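PDB 5A9T: putative dehydrogenase from Amycolatopsis orientalis, which is an imine reductase that probably uses NADPH to reduce cyclic imines to chiral amines, working as a dimer of two identical subunits. Local coordinates for residues Asn183-Leu186 / His187-Leu191; Asp208-Pro212 / Ala213-Gln217; Glu142-Glu145 / Glu146-Thr150. All coordinates share one frame; numbering follows the deposited sequence. Where two conformers were deposited one is given.

Contact 1 of 3, residues Asn183-Leu186 / His187-Leu191; sequences NGFL and HAAAL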
loop_
_atom_site.group_PDB
_atom_site.type_symbol
_atom_site.label_atom_id
_atom_site.label_comp_id
_atom_site.label_asym_id
_atom_site.label_seq_id
_atom_site.Cartn_x
_atom_site.Cartn_y
_atom_site.Cartn_z
ATOM N N ASN A 183 -1.416 -7.177 3.488
ATOM C CA ASN A 183 -1.599 -7.533 4.899
ATOM C C ASN A 183 -2.125 -6.323 5.682
ATOM O O ASN A 183 -2.925 -6.479 6.600
ATOM C CB ASN A 183 -0.310 -8.134 5.468
ATOM C CG ASN A 183 0.023 -9.488 4.891
ATOM O OD1 ASN A 183 1.235 -9.863 4.989
ATOM N ND2 ASN A 183 -0.844 -10.092 4.267
ATOM N N GLY A 184 -1.519 -5.150 5.433
ATOM C CA GLY A 184 -1.995 -3.943 6.061
ATOM C C GLY A 184 -3.432 -3.665 5.764
ATOM O O GLY A 184 -4.217 -3.357 6.686
ATOM N N PHE A 185 -3.849 -3.801 4.502
ATOM C CA PHE A 185 -5.254 -3.640 4.205
ATOM C C PHE A 185 -6.131 -4.630 4.963
ATOM O O PHE A 185 -7.196 -4.261 5.452
ATOM C CB PHE A 185 -5.528 -3.703 2.694
ATOM C CG PHE A 185 -6.969 -3.784 2.396
ATOM C CD1 PHE A 185 -7.746 -2.598 2.369
ATOM C CD2 PHE A 185 -7.622 -4.978 2.209
ATOM C CE1 PHE A 185 -9.119 -2.674 2.209
ATOM C CE2 PHE A 185 -8.987 -5.026 2.011
ATOM C CZ PHE A 185 -9.747 -3.911 2.073
ATOM N N LEU A 186 -5.721 -5.893 4.984
ATOM C CA LEU A 186 -6.556 -6.914 5.621
ATOM C C LEU A 186 -6.620 -6.724 7.120
ATOM O O LEU A 186 -7.683 -6.927 7.717
ATOM C CB LEU A 186 -5.973 -8.323 5.292
ATOM C CG LEU A 186 -6.151 -8.687 3.842
ATOM C CD1 LEU A 186 -5.383 -9.970 3.544
ATOM C CD2 LEU A 186 -7.569 -8.813 3.334
ATOM N N HIS A 187 -5.553 -6.236 7.763
ATOM C CA HIS A 187 -5.612 -5.932 9.170
ATOM C C HIS A 187 -6.604 -4.768 9.449
ATOM O O HIS A 187 -7.423 -4.814 10.382
ATOM C CB HIS A 187 -4.219 -5.600 9.770
ATOM C CG HIS A 187 -4.270 -5.466 11.225
ATOM N ND1 HIS A 187 -4.271 -4.283 11.920
ATOM C CD2 HIS A 187 -4.427 -6.461 12.131
ATOM C CE1 HIS A 187 -4.411 -4.558 13.215
ATOM N NE2 HIS A 187 -4.547 -5.861 13.346
ATOM N N ALA A 188 -6.511 -3.741 8.596
ATOM C CA ALA A 188 -7.431 -2.638 8.634
ATOM C C ALA A 188 -8.885 -3.077 8.458
ATOM O O ALA A 188 -9.797 -2.616 9.158
ATOM C CB ALA A 188 -7.060 -1.649 7.603
ATOM N N ALA A 189 -9.121 -3.962 7.487
ATOM C CA ALA A 189 -10.433 -4.508 7.221
ATOM C C ALA A 189 -10.942 -5.294 8.415
ATOM O O ALA A 189 -12.114 -5.223 8.751
ATOM C CB ALA A 189 -10.439 -5.280 5.909
ATOM N N ALA A 190 -10.090 -6.057 9.033
ATOM C CA ALA A 190 -10.503 -6.747 10.266
ATOM C C ALA A 190 -10.881 -5.754 11.364
ATOM O O ALA A 190 -11.874 -6.022 12.079
ATOM C CB ALA A 190 -9.416 -7.684 10.674
ATOM N N LEU A 191 -10.136 -4.688 11.519
ATOM C CA LEU A 191 -10.463 -3.656 12.523
ATOM C C LEU A 191 -11.772 -3.042 12.267
ATOM O O LEU A 191 -12.628 -3.026 13.153
ATOM C CB LEU A 191 -9.374 -2.589 12.602
ATOM C CG LEU A 191 -8.128 -2.949 13.341
ATOM C CD1 LEU A 191 -6.983 -1.995 13.046
ATOM C CD2 LEU A 191 -8.484 -2.962 14.838
#

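Contact 2 of 3, residues Asp208-Pro212 / Ala213-Gln217; sequences DWFLP and AVIGQ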
loop_
_atom_site.group_PDB
_atom_site.type_symbol
_atom_site.label_atom_id
_atom_site.label_comp_id
_atom_site.label_asym_id
_atom_site.label_seq_id
_atom_site.Cartn_x
_atom_site.Cartn_y
_atom_site.Cartn_z
ATOM N N ASP A 208 -9.886 3.990 -2.650
ATOM C CA ASP A 208 -10.075 5.070 -3.577
ATOM C C ASP A 208 -9.467 6.359 -3.172
ATOM O O ASP A 208 -9.172 7.206 -3.991
ATOM C CB ASP A 208 -11.615 5.215 -3.852
ATOM C CG ASP A 208 -12.268 3.979 -4.486
ATOM O OD1 ASP A 208 -11.567 3.212 -5.148
ATOM O OD2 ASP A 208 -13.483 3.733 -4.193
ATOM N N TRP A 209 -9.302 6.587 -1.853
ATOM C CA TRP A 209 -8.741 7.787 -1.313
ATOM C C TRP A 209 -7.398 7.528 -0.637
ATOM O O TRP A 209 -6.381 8.053 -1.070
ATOM C CB TRP A 209 -9.757 8.489 -0.353
ATOM C CG TRP A 209 -9.077 9.504 0.509
ATOM C CD1 TRP A 209 -8.396 10.640 0.083
ATOM C CD2 TRP A 209 -8.903 9.485 1.903
ATOM N NE1 TRP A 209 -7.813 11.244 1.104
ATOM C CE2 TRP A 209 -8.095 10.586 2.260
ATOM C CE3 TRP A 209 -9.315 8.630 2.885
ATOM C CZ2 TRP A 209 -7.712 10.806 3.560
ATOM C CZ3 TRP A 209 -8.984 8.935 4.268
ATOM C CH2 TRP A 209 -8.184 10.026 4.536
ATOM N N PHE A 210 -7.360 6.775 0.456
ATOM C CA PHE A 210 -6.193 6.788 1.351
ATOM C C PHE A 210 -4.947 6.244 0.693
ATOM O O PHE A 210 -3.845 6.830 0.813
ATOM C CB PHE A 210 -6.543 6.049 2.641
ATOM C CG PHE A 210 -5.547 6.186 3.770
ATOM C CD1 PHE A 210 -5.576 7.286 4.605
ATOM C CD2 PHE A 210 -4.609 5.172 4.015
ATOM C CE1 PHE A 210 -4.680 7.421 5.613
ATOM C CE2 PHE A 210 -3.724 5.320 5.040
ATOM C CZ PHE A 210 -3.757 6.463 5.812
ATOM N N LEU A 211 -5.103 5.116 -0.019
ATOM C CA LEU A 211 -3.959 4.523 -0.676
ATOM C C LEU A 211 -3.172 5.478 -1.585
ATOM O O LEU A 211 -1.987 5.688 -1.357
ATOM C CB LEU A 211 -4.384 3.203 -1.312
ATOM C CG LEU A 211 -3.275 2.333 -1.889
ATOM C CD1 LEU A 211 -2.367 1.742 -0.833
ATOM C CD2 LEU A 211 -3.910 1.270 -2.716
ATOM N N PRO A 212 -3.819 6.099 -2.568
ATOM C CA PRO A 212 -3.064 7.003 -3.391
ATOM C C PRO A 212 -2.820 8.372 -2.802
ATOM O O PRO A 212 -1.694 8.923 -2.926
ATOM C CB PRO A 212 -3.955 7.096 -4.631
ATOM C CG PRO A 212 -5.344 6.796 -4.149
ATOM C CD PRO A 212 -5.135 5.768 -3.112
ATOM N N ALA A 213 -3.831 8.941 -2.116
ATOM C CA ALA A 213 -3.745 10.308 -1.704
ATOM C C ALA A 213 -2.946 10.555 -0.499
ATOM O O ALA A 213 -2.496 11.691 -0.242
ATOM C CB ALA A 213 -5.143 10.908 -1.582
ATOM N N VAL A 214 -2.853 9.560 0.396
ATOM C CA VAL A 214 -2.099 9.662 1.577
ATOM C C VAL A 214 -0.837 8.809 1.462
ATOM O O VAL A 214 0.259 9.326 1.542
ATOM C CB VAL A 214 -2.922 9.356 2.880
ATOM C CG1 VAL A 214 -2.035 9.481 4.100
ATOM C CG2 VAL A 214 -4.154 10.281 2.957
ATOM N N ILE A 215 -0.948 7.489 1.401
ATOM C CA ILE A 215 0.257 6.636 1.403
ATOM C C ILE A 215 1.148 7.023 0.222
ATOM O O ILE A 215 2.355 7.264 0.373
ATOM C CB ILE A 215 -0.189 5.154 1.406
ATOM C CG1 ILE A 215 -0.935 4.805 2.730
ATOM C CG2 ILE A 215 1.092 4.296 1.303
ATOM C CD1 ILE A 215 -1.538 3.433 2.758
ATOM N N GLY A 216 0.546 6.976 -0.970
ATOM C CA GLY A 216 1.329 7.211 -2.189
ATOM C C GLY A 216 1.975 8.586 -2.224
ATOM O O GLY A 216 3.147 8.797 -2.516
ATOM N N GLN A 217 1.169 9.627 -1.876
ATOM C CA GLN A 217 1.680 10.991 -1.929
ATOM C C GLN A 217 2.759 11.189 -0.893
ATOM O O GLN A 217 3.756 11.897 -1.130
ATOM C CB GLN A 217 0.581 12.016 -1.707
ATOM C CG GLN A 217 -0.303 12.226 -2.909
ATOM C CD GLN A 217 0.460 12.686 -4.155
ATOM O OE1 GLN A 217 0.597 11.935 -5.129
ATOM N NE2 GLN A 217 0.979 13.909 -4.121
HETATM O O HOH W 1 0.107 8.726 -5.022
#

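Contact 3 of 3, residues Glu142-Glu145 / Glu146-Thr150; sequences EVFE and EYKET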
loop_
_atom_site.group_PDB
_atom_site.type_symbol
_atom_site.label_atom_id
_atom_site.label_comp_id
_atom_site.label_asym_id
_atom_site.label_seq_id
_atom_site.Cartn_x
_atom_site.Cartn_y
_atom_site.Cartn_z
ATOM N N GLU A 142 19.193 -2.350 -27.639
ATOM C CA GLU A 142 18.985 -2.564 -29.094
ATOM C C GLU A 142 17.926 -3.560 -29.379
ATOM O O GLU A 142 17.072 -3.366 -30.243
ATOM C CB GLU A 142 20.315 -3.035 -29.751
ATOM C CG GLU A 142 21.450 -2.018 -29.756
ATOM C CD GLU A 142 21.969 -1.644 -28.366
ATOM O OE1 GLU A 142 22.154 -2.528 -27.452
ATOM O OE2 GLU A 142 22.047 -0.432 -28.198
ATOM N N VAL A 143 17.930 -4.653 -28.605
ATOM C CA VAL A 143 16.900 -5.654 -28.736
ATOM C C VAL A 143 15.516 -5.103 -28.400
ATOM O O VAL A 143 14.542 -5.316 -29.032
ATOM C CB VAL A 143 17.104 -7.021 -27.940
ATOM C CG1 VAL A 143 15.904 -7.907 -27.888
ATOM C CG2 VAL A 143 18.378 -7.759 -28.427
ATOM N N PHE A 144 15.483 -4.380 -27.270
ATOM C CA PHE A 144 14.285 -3.744 -26.914
ATOM C C PHE A 144 13.733 -2.808 -28.033
ATOM O O PHE A 144 12.568 -2.878 -28.343
ATOM C CB PHE A 144 14.413 -2.947 -25.539
ATOM C CG PHE A 144 13.153 -2.332 -25.043
ATOM C CD1 PHE A 144 12.276 -3.069 -24.315
ATOM C CD2 PHE A 144 12.876 -1.014 -25.287
ATOM C CE1 PHE A 144 11.115 -2.537 -23.813
ATOM C CE2 PHE A 144 11.675 -0.478 -24.897
ATOM C CZ PHE A 144 10.794 -1.231 -24.141
ATOM N N GLU A 145 14.619 -1.946 -28.536
ATOM C CA GLU A 145 14.176 -1.086 -29.638
ATOM C C GLU A 145 13.685 -1.853 -30.866
ATOM O O GLU A 145 12.681 -1.495 -31.466
ATOM C CB GLU A 145 15.272 -0.079 -30.035
ATOM C CG GLU A 145 15.467 1.004 -28.971
ATOM C CD GLU A 145 14.145 1.769 -28.636
ATOM O OE1 GLU A 145 13.487 2.265 -29.598
ATOM O OE2 GLU A 145 13.716 1.830 -27.436
ATOM N N GLU A 146 14.368 -2.935 -31.212
ATOM C CA GLU A 146 13.985 -3.755 -32.329
ATOM C C GLU A 146 12.606 -4.330 -32.252
ATOM O O GLU A 146 11.833 -4.394 -33.181
ATOM C CB GLU A 146 15.082 -4.854 -32.566
ATOM C CG GLU A 146 14.852 -5.639 -33.860
ATOM C CD GLU A 146 15.941 -6.641 -34.088
ATOM O OE1 GLU A 146 16.864 -6.825 -33.290
ATOM O OE2 GLU A 146 15.861 -7.361 -35.141
ATOM N N TYR A 147 12.244 -4.804 -31.023
ATOM C CA TYR A 147 11.083 -5.537 -30.828
ATOM C C TYR A 147 9.989 -4.936 -29.938
ATOM O O TYR A 147 9.019 -5.574 -29.746
ATOM C CB TYR A 147 11.443 -6.987 -30.335
ATOM C CG TYR A 147 12.081 -7.804 -31.482
ATOM C CD1 TYR A 147 11.319 -8.205 -32.556
ATOM C CD2 TYR A 147 13.392 -8.153 -31.410
ATOM C CE1 TYR A 147 11.900 -8.907 -33.612
ATOM C CE2 TYR A 147 13.952 -8.862 -32.466
ATOM C CZ TYR A 147 13.193 -9.265 -33.511
ATOM O OH TYR A 147 13.789 -9.982 -34.541
ATOM N N LYS A 148 10.183 -3.710 -29.507
ATOM C CA LYS A 148 9.186 -3.169 -28.634
ATOM C C LYS A 148 7.812 -3.139 -29.236
ATOM O O LYS A 148 6.870 -3.359 -28.485
ATOM C CB LYS A 148 9.603 -1.819 -28.100
ATOM C CG LYS A 148 9.759 -0.853 -29.148
ATOM C CD LYS A 148 10.539 0.338 -28.618
ATOM C CE LYS A 148 9.652 1.449 -28.137
ATOM N NZ LYS A 148 10.346 2.678 -28.654
ATOM N N GLU A 149 7.626 -2.869 -30.546
ATOM C CA GLU A 149 6.297 -2.894 -31.087
ATOM C C GLU A 149 5.632 -4.232 -31.057
ATOM O O GLU A 149 4.452 -4.387 -30.745
ATOM C CB GLU A 149 6.300 -2.242 -32.492
ATOM C CG GLU A 149 5.082 -2.429 -33.316
ATOM N N THR A 150 6.375 -5.300 -31.324
ATOM C CA THR A 150 5.869 -6.657 -31.181
ATOM C C THR A 150 5.557 -6.962 -29.681
ATOM O O THR A 150 4.525 -7.526 -29.355
ATOM C CB THR A 150 6.924 -7.677 -31.668
ATOM O OG1 THR A 150 7.047 -7.452 -33.101
ATOM C CG2 THR A 150 6.495 -9.094 -31.497
HETATM O O HOH W 2 9.860 -2.038 -32.145
#

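Contact 1 of 3, residues Asn183-Leu186 / His187-Leu191
N183 O takes the backbone N-H of H187, N to O 2.9 Å, in the first of four successive i to i+4 bonds that carry this part of helix 166-193 through about two turns. G184, with no side chain of its own, gives its carbonyl to A188; that bond is the straightest of the four, 168° at the hydrogen, and the A188 methyl carbon CB sits 3.4 Å from the same G184 O. F185 O accepts from A189 N at 2.8 Å, and F185 adds the one side-chain meeting with the same residue: the methyl of A189 lies over one face of its ring, CB to CZ 4.1 Å, a loose apolar touch. With CG anti to the backbone N (chi1 170°), the ring leans back from the following turn and only its far end meets that methyl, while I219 of the second subunit and T203 of helix 199-228 pack against it. The helix belongs to the C-terminal helical domain of the reductive aminase-like family, and here it is buried between its own subunit and the partner chain. L186 accepts from A190, N to O 2.9 Å, while its side chain packs on W289 of the second subunit. H187, beginning the next turn, turns its imidazole off the helix, where ND1 is hydrogen-bonded to S176 OG of the second subunit and NE2 to D258 O of its own chain.

Contact 2 of 3, residues Asp208-Pro212 / Ala213-Gln217
Within helix 199-228 of the C-terminal helical domain, wide pi-type turns and a kink at P212 interrupt the regular alpha-helical pattern. P212 has no N-H to give to the turn before it. The next amide restores a regular bond, A213 N to W209 O at 2.9 Å, but F210 O then receives two donors: V214 N at 2.9 Å, tilted 33° from the carbonyl plane, and I215 N at 3.0 Å, nearly along the C=O axis. G216 N likewise reaches back five residues, to L211 O. V214 and I215 both come from the same side of the F210 ring: V214 CB stands over the face in a CH-pi contact, 4.0 Å from the centroid, and I215 approaches obliquely, toward CD2 and CE2, with CG1 3.7 Å from CE2. V214 has CG1 anti to its backbone N (chi1 180°), which leaves CG2 to touch W209 CZ2 at 3.6 Å. An alanine in place of F210 would probably leave a gap beside V214 and I215, whose CB and CG1 would lose the ring they rest on, and take away the surface that L174 of the second subunit packs against. Past the kink, a water donates to both P212 O and Q217 OE1, beside a weak Q217 N bond to that carbonyl. Apolar packing thus lines the buried side, facing the partner chain, while water helps satisfy a carbonyl at the irregular turn.

Contact 3 of 3, residues Glu142-Glu145 / Glu146-Thr150
Helix 141-152 runs through both segments but loses its regularity after Y147, whose backbone torsions depart from helical values. E146 N to E142 O at 2.9 Å is an ordinary i to i+4 bond; Y147 N, bonded to V143 O at 3.1 Å, also makes a weak bond to F144 O; K148 N to F144 O is weak too, bent to 119° at the hydrogen. At the kink a water bridges the broken turn, donating to E145 O and accepting from E149 N, 2.9 Å away. K148 carries the side-chain contact. Its CB stands over one face of the F144 ring in a CH-pi contact, 4.2 Å from the centroid, and CD reaches ring atom CE2 at 4.0 Å. CG is wedged between the backbone N and the carbonyl carbon (chi1 62°), and the chain then bends at its outer torsions to run beside E145, both side chains pointing the same way. There NZ meets E145 OE1 at 3.3 Å, a weak bond within a salt bridge. On another side V143 CG1 approaches Y147 CD2 at 4.3 Å, and E146 forms its salt bridge with R63. The helix connects strands 134-139 and 156-161 in a beta-alpha-beta unit, with V143 and F144 packing on L117 of the sheet. K148 is thus amphipathic in use: its CB and CD rest against the F144 ring, and its ammonium probably offsets the charge of E145, over a weak contact.

In the fold
Contacts 1 and 2 lie on successive helices of the C-terminal helical domain, 166-193 and 199-228, with centres about 16 Å apart and nearest atoms about 7 Å apart. Both touch the second subunit. Contact 3 sits in the nucleotide-binding domain, its centre about 42 Å from that of contact 1, and meets no other chain of the assembly. Contact 1 is wholly buried and regular, its cohesion almost all backbone; contact 2 is partly buried and irregular, with aromatic and branched side chains doing much of the work. Contact 3, also partly buried, adds charge on its solvent side. In contacts 2 and 3 a separate water bonds to a carbonyl at each irregular turn.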